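Local structure of extracellular solute-binding protein, family 3 (Methylophaga aminisulfidivorans MP, 5SV6) at residues F66-M78 against A271-L283. The protein is of unknown function but has a periplasmic binding protein-like architecture and, as MxaJ, is probably linked to the methanol dehydrogenase system. Sequence-based numbering, arbitrary orientation.
Sequences FENQLAKILADTM and ALHKADPKIKAVL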
loop_
_atom_site.group_PDB
_atom_site.type_symbol
_atom_site.label_atom_id
_atom_site.label_comp_id
_atom_site.label_asym_id
_atom_site.label_seq_id
_atom_site.Cartn_x
_atom_site.Cartn_y
_atom_site.Cartn_z
ATOM N N PHE A 66 5.487 4.779 -8.480
ATOM C CA PHE A 66 4.504 4.286 -9.456
ATOM C C PHE A 66 3.251 5.160 -9.557
ATOM O O PHE A 66 2.672 5.295 -10.644
ATOM C CB PHE A 66 4.181 2.782 -9.290
ATOM C CG PHE A 66 3.239 2.449 -8.153
ATOM C CD1 PHE A 66 1.865 2.564 -8.306
ATOM C CD2 PHE A 66 3.728 1.950 -6.963
ATOM C CE1 PHE A 66 1.008 2.236 -7.277
ATOM C CE2 PHE A 66 2.878 1.626 -5.934
ATOM C CZ PHE A 66 1.515 1.766 -6.087
ATOM N N GLU A 67 2.843 5.772 -8.449
ATOM C CA GLU A 67 1.703 6.703 -8.509
ATOM C C GLU A 67 2.053 8.010 -9.223
ATOM O O GLU A 67 1.163 8.703 -9.741
ATOM C CB GLU A 67 1.124 6.993 -7.111
ATOM C CG GLU A 67 0.389 5.800 -6.464
ATOM C CD GLU A 67 -0.241 6.153 -5.111
ATOM O OE1 GLU A 67 0.064 7.224 -4.546
ATOM O OE2 GLU A 67 -1.057 5.359 -4.616
ATOM N N ASN A 68 3.335 8.369 -9.237
ATOM C CA ASN A 68 3.748 9.556 -9.975
ATOM C C ASN A 68 3.540 9.315 -11.472
ATOM O O ASN A 68 3.090 10.202 -12.209
ATOM C CB ASN A 68 5.219 9.912 -9.700
ATOM C CG ASN A 68 5.501 10.169 -8.229
ATOM O OD1 ASN A 68 6.561 9.801 -7.715
ATOM N ND2 ASN A 68 4.557 10.800 -7.546
ATOM N N GLN A 69 3.880 8.104 -11.912
ATOM C CA GLN A 69 3.659 7.687 -13.289
ATOM C C GLN A 69 2.172 7.686 -13.618
ATOM O O GLN A 69 1.766 8.130 -14.689
ATOM C CB GLN A 69 4.195 6.272 -13.521
ATOM C CG GLN A 69 5.659 6.186 -13.844
ATOM C CD GLN A 69 5.962 4.953 -14.672
ATOM O OE1 GLN A 69 6.462 3.951 -14.155
ATOM N NE2 GLN A 69 5.630 5.006 -15.962
ATOM N N LEU A 70 1.368 7.161 -12.703
ATOM C CA LEU A 70 -0.075 7.102 -12.902
ATOM C C LEU A 70 -0.672 8.495 -13.014
ATOM O O LEU A 70 -1.619 8.705 -13.765
ATOM C CB LEU A 70 -0.745 6.344 -11.755
ATOM C CG LEU A 70 -0.401 4.855 -11.689
ATOM C CD1 LEU A 70 -1.035 4.205 -10.471
ATOM C CD2 LEU A 70 -0.818 4.143 -12.994
ATOM N N ALA A 71 -0.118 9.438 -12.258
ATOM C CA ALA A 71 -0.620 10.809 -12.259
ATOM C C ALA A 71 -0.395 11.448 -13.628
ATOM O O ALA A 71 -1.241 12.187 -14.136
ATOM C CB ALA A 71 0.073 11.626 -11.167
ATOM N N LYS A 72 0.760 11.158 -14.215
ATOM C CA LYS A 72 1.100 11.666 -15.545
ATOM C C LYS A 72 0.130 11.116 -16.600
ATOM O O LYS A 72 -0.413 11.870 -17.419
ATOM C CB LYS A 72 2.579 11.360 -15.843
ATOM C CG LYS A 72 3.098 11.555 -17.281
ATOM C CD LYS A 72 2.586 12.794 -17.979
ATOM C CE LYS A 72 2.801 14.075 -17.203
ATOM N NZ LYS A 72 1.507 14.839 -17.242
ATOM N N ILE A 73 -0.109 9.812 -16.564
ATOM C CA ILE A 73 -1.107 9.200 -17.430
ATOM C C ILE A 73 -2.482 9.852 -17.246
ATOM O O ILE A 73 -3.141 10.216 -18.223
ATOM C CB ILE A 73 -1.206 7.686 -17.171
ATOM C CG1 ILE A 73 0.098 7.000 -17.596
ATOM C CG2 ILE A 73 -2.389 7.092 -17.902
ATOM C CD1 ILE A 73 0.160 5.530 -17.237
ATOM N N LEU A 74 -2.908 10.014 -15.997
ATOM C CA LEU A 74 -4.231 10.595 -15.731
ATOM C C LEU A 74 -4.340 12.031 -16.266
ATOM O O LEU A 74 -5.347 12.402 -16.887
ATOM C CB LEU A 74 -4.549 10.544 -14.230
ATOM C CG LEU A 74 -5.900 11.105 -13.782
ATOM C CD1 LEU A 74 -7.085 10.396 -14.484
ATOM C CD2 LEU A 74 -6.026 11.014 -12.250
ATOM N N ALA A 75 -3.308 12.839 -16.042
ATOM C CA ALA A 75 -3.332 14.228 -16.511
ATOM C C ALA A 75 -3.303 14.321 -18.047
ATOM O O ALA A 75 -4.051 15.108 -18.640
ATOM C CB ALA A 75 -2.204 15.031 -15.901
ATOM N N ASP A 76 -2.439 13.521 -18.675
ATOM C CA ASP A 76 -2.345 13.469 -20.139
ATOM C C ASP A 76 -3.690 13.092 -20.750
ATOM O O ASP A 76 -4.144 13.703 -21.717
ATOM C CB ASP A 76 -1.299 12.444 -20.589
ATOM C CG ASP A 76 0.138 12.924 -20.390
ATOM O OD1 ASP A 76 0.352 14.109 -20.061
ATOM O OD2 ASP A 76 1.062 12.103 -20.578
ATOM N N THR A 77 -4.321 12.072 -20.176
ATOM C CA THR A 77 -5.600 11.569 -20.672
ATOM C C THR A 77 -6.715 12.605 -20.565
ATOM O O THR A 77 -7.617 12.646 -21.404
ATOM C CB THR A 77 -5.991 10.274 -19.948
ATOM O OG1 THR A 77 -4.910 9.344 -20.062
ATOM C CG2 THR A 77 -7.262 9.660 -20.553
HETATM N N MSE A 78 -6.628 13.464 -19.552
HETATM C CA MSE A 78 -7.610 14.514 -19.340
HETATM C C MSE A 78 -7.232 15.796 -20.064
HETATM O O MSE A 78 -7.930 16.803 -19.946
HETATM C CB MSE A 78 -7.755 14.807 -17.838
HETATM C CG MSE A 78 -8.212 13.616 -17.031
HETATM SE SE MSE A 78 -8.150 13.968 -15.113
HETATM C CE MSE A 78 -9.717 15.137 -15.022
ATOM N N ALA A 271 -11.500 9.249 -17.790
ATOM C CA ALA A 271 -10.100 9.112 -18.147
ATOM C C ALA A 271 -9.562 7.743 -17.730
ATOM O O ALA A 271 -8.811 7.119 -18.474
ATOM C CB ALA A 271 -9.269 10.226 -17.524
ATOM N N LEU A 272 -9.939 7.293 -16.535
ATOM C CA LEU A 272 -9.508 5.985 -16.017
ATOM C C LEU A 272 -9.892 4.855 -16.957
ATOM O O LEU A 272 -9.101 3.960 -17.236
ATOM C CB LEU A 272 -10.125 5.716 -14.639
ATOM C CG LEU A 272 -9.549 6.535 -13.488
ATOM C CD1 LEU A 272 -10.261 6.226 -12.174
ATOM C CD2 LEU A 272 -8.069 6.238 -13.385
ATOM N N HIS A 273 -11.122 4.892 -17.439
ATOM C CA HIS A 273 -11.556 3.871 -18.376
ATOM C C HIS A 273 -10.744 3.967 -19.680
ATOM O O HIS A 273 -10.244 2.956 -20.198
ATOM C CB HIS A 273 -13.061 3.983 -18.630
ATOM C CG HIS A 273 -13.617 2.834 -19.408
ATOM N ND1 HIS A 273 -14.026 2.953 -20.720
ATOM C CD2 HIS A 273 -13.810 1.536 -19.068
ATOM C CE1 HIS A 273 -14.453 1.779 -21.152
ATOM N NE2 HIS A 273 -14.333 0.902 -20.169
ATOM N N LYS A 274 -10.574 5.186 -20.186
ATOM C CA LYS A 274 -9.838 5.396 -21.436
ATOM C C LYS A 274 -8.391 4.931 -21.352
ATOM O O LYS A 274 -7.868 4.315 -22.280
ATOM C CB LYS A 274 -9.870 6.874 -21.849
ATOM C CG LYS A 274 -10.899 7.189 -22.917
ATOM C CD LYS A 274 -10.587 8.489 -23.674
ATOM C CE LYS A 274 -11.073 9.690 -22.896
ATOM N NZ LYS A 274 -10.794 10.991 -23.580
ATOM N N ALA A 275 -7.747 5.221 -20.227
ATOM C CA ALA A 275 -6.324 4.948 -20.078
ATOM C C ALA A 275 -6.055 3.617 -19.398
ATOM O O ALA A 275 -4.917 3.330 -19.033
ATOM C CB ALA A 275 -5.659 6.070 -19.301
ATOM N N ASP A 276 -7.093 2.807 -19.230
ATOM C CA ASP A 276 -6.944 1.565 -18.483
ATOM C C ASP A 276 -5.758 0.675 -18.903
ATOM O O ASP A 276 -5.053 0.167 -18.038
ATOM C CB ASP A 276 -8.241 0.759 -18.449
ATOM C CG ASP A 276 -8.148 -0.417 -17.509
ATOM O OD1 ASP A 276 -7.873 -0.197 -16.310
ATOM O OD2 ASP A 276 -8.309 -1.556 -17.964
ATOM N N PRO A 277 -5.530 0.485 -20.221
ATOM C CA PRO A 277 -4.394 -0.382 -20.555
ATOM C C PRO A 277 -3.057 0.191 -20.072
ATOM O O PRO A 277 -2.244 -0.578 -19.577
ATOM C CB PRO A 277 -4.435 -0.448 -22.087
ATOM C CG PRO A 277 -5.875 -0.214 -22.430
ATOM C CD PRO A 277 -6.354 0.794 -21.410
ATOM N N LYS A 278 -2.861 1.503 -20.187
ATOM C CA LYS A 278 -1.615 2.154 -19.763
ATOM C C LYS A 278 -1.451 2.110 -18.250
ATOM O O LYS A 278 -0.343 1.916 -17.736
ATOM C CB LYS A 278 -1.599 3.623 -20.185
ATOM C CG LYS A 278 -1.669 3.891 -21.677
ATOM C CD LYS A 278 -1.797 5.405 -21.917
ATOM C CE LYS A 278 -2.090 5.730 -23.370
ATOM N NZ LYS A 278 -0.981 5.310 -24.249
ATOM N N ILE A 279 -2.565 2.335 -17.552
ATOM C CA ILE A 279 -2.615 2.252 -16.090
ATOM C C ILE A 279 -2.253 0.846 -15.596
ATOM O O ILE A 279 -1.389 0.676 -14.725
ATOM C CB ILE A 279 -4.009 2.661 -15.585
ATOM C CG1 ILE A 279 -4.201 4.172 -15.766
ATOM C CG2 ILE A 279 -4.206 2.259 -14.137
ATOM C CD1 ILE A 279 -5.614 4.644 -15.518
ATOM N N LYS A 280 -2.909 -0.162 -16.156
ATOM C CA LYS A 280 -2.591 -1.546 -15.812
ATOM C C LYS A 280 -1.140 -1.919 -16.148
ATOM O O LYS A 280 -0.519 -2.713 -15.441
ATOM C CB LYS A 280 -3.561 -2.517 -16.492
ATOM C CG LYS A 280 -5.019 -2.416 -16.001
ATOM C CD LYS A 280 -5.124 -2.674 -14.498
ATOM C CE LYS A 280 -6.555 -2.943 -14.048
ATOM N NZ LYS A 280 -7.475 -1.784 -14.199
ATOM N N ALA A 281 -0.603 -1.358 -17.226
ATOM C CA ALA A 281 0.773 -1.656 -17.624
ATOM C C ALA A 281 1.802 -1.158 -16.607
ATOM O O ALA A 281 2.759 -1.853 -16.294
ATOM C CB ALA A 281 1.071 -1.085 -18.999
ATOM N N VAL A 282 1.596 0.049 -16.103
ATOM C CA VAL A 282 2.451 0.592 -15.053
ATOM C C VAL A 282 2.417 -0.305 -13.822
ATOM O O VAL A 282 3.456 -0.644 -13.256
ATOM C CB VAL A 282 2.008 2.023 -14.657
ATOM C CG1 VAL A 282 2.672 2.462 -13.349
ATOM C CG2 VAL A 282 2.327 2.998 -15.777
ATOM N N LEU A 283 1.214 -0.698 -13.418
ATOM C CA LEU A 283 1.045 -1.486 -12.210
ATOM C C LEU A 283 1.708 -2.851 -12.347
ATOM O O LEU A 283 2.347 -3.341 -11.432
ATOM C CB LEU A 283 -0.442 -1.664 -11.912
ATOM C CG LEU A 283 -1.222 -0.401 -11.569
ATOM C CD1 LEU A 283 -2.700 -0.707 -11.543
ATOM C CD2 LEU A 283 -0.749 0.146 -10.235
HETATM O O HOH W 1 -10.249 11.790 -20.864
HETATM O O HOH W 2 -8.035 11.793 -23.902
#
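Helix 66-77 of the periplasmic binding protein-like fold packs nearly antiparallel (169°) on helix 276-283, with V282 as a knob in the hole formed by F66, Q69, L70 and I73. The two methyls of V282 part: V282 CG1, anti to the backbone N (chi1 166°), lies 3.9 Å from L70 CD2, while V282 CG2 meets I73 CD1 at 3.6 Å, the two side chains lying alongside one another and pointing in opposite senses. The other branch of I73, CG2, reaches back to A275 CB (3.7 Å) and to CG1 of I279. L70 CD1 lies in the plane of the F66 ring, at its edge, and L283 CD2 approaches both groups. Y123 and Y124 of strand 118-133 pack behind L70, I279 and L283, tying the helix pair to the sheet.

Where helix 262-274 gives way to the next at A275, segment 271-283 offers the small side chains of A271 and A275. A271 CB nestles among L74 CD1, M78 CG and T77 CG2. T77 OG1 donates to I73 O (2.7 Å) from above the carbonyl plane, on the face opposite T77 N, so this oxygen is gripped twice; in this rotamer T77 CG2 lies 3.6 Å from A271 O. A valine in place of T77 would probably leave I73 O with its backbone donor alone and set a methyl against A275 CB, now 3.4 Å from T77 OG1. At the C-terminal end of helix 66-77, two waters donate to T77 O and accept from K274 NZ, one of the latter bonds being weak. The helices are thus joined directly by apolar contacts, with polar linkage carried by water at one end.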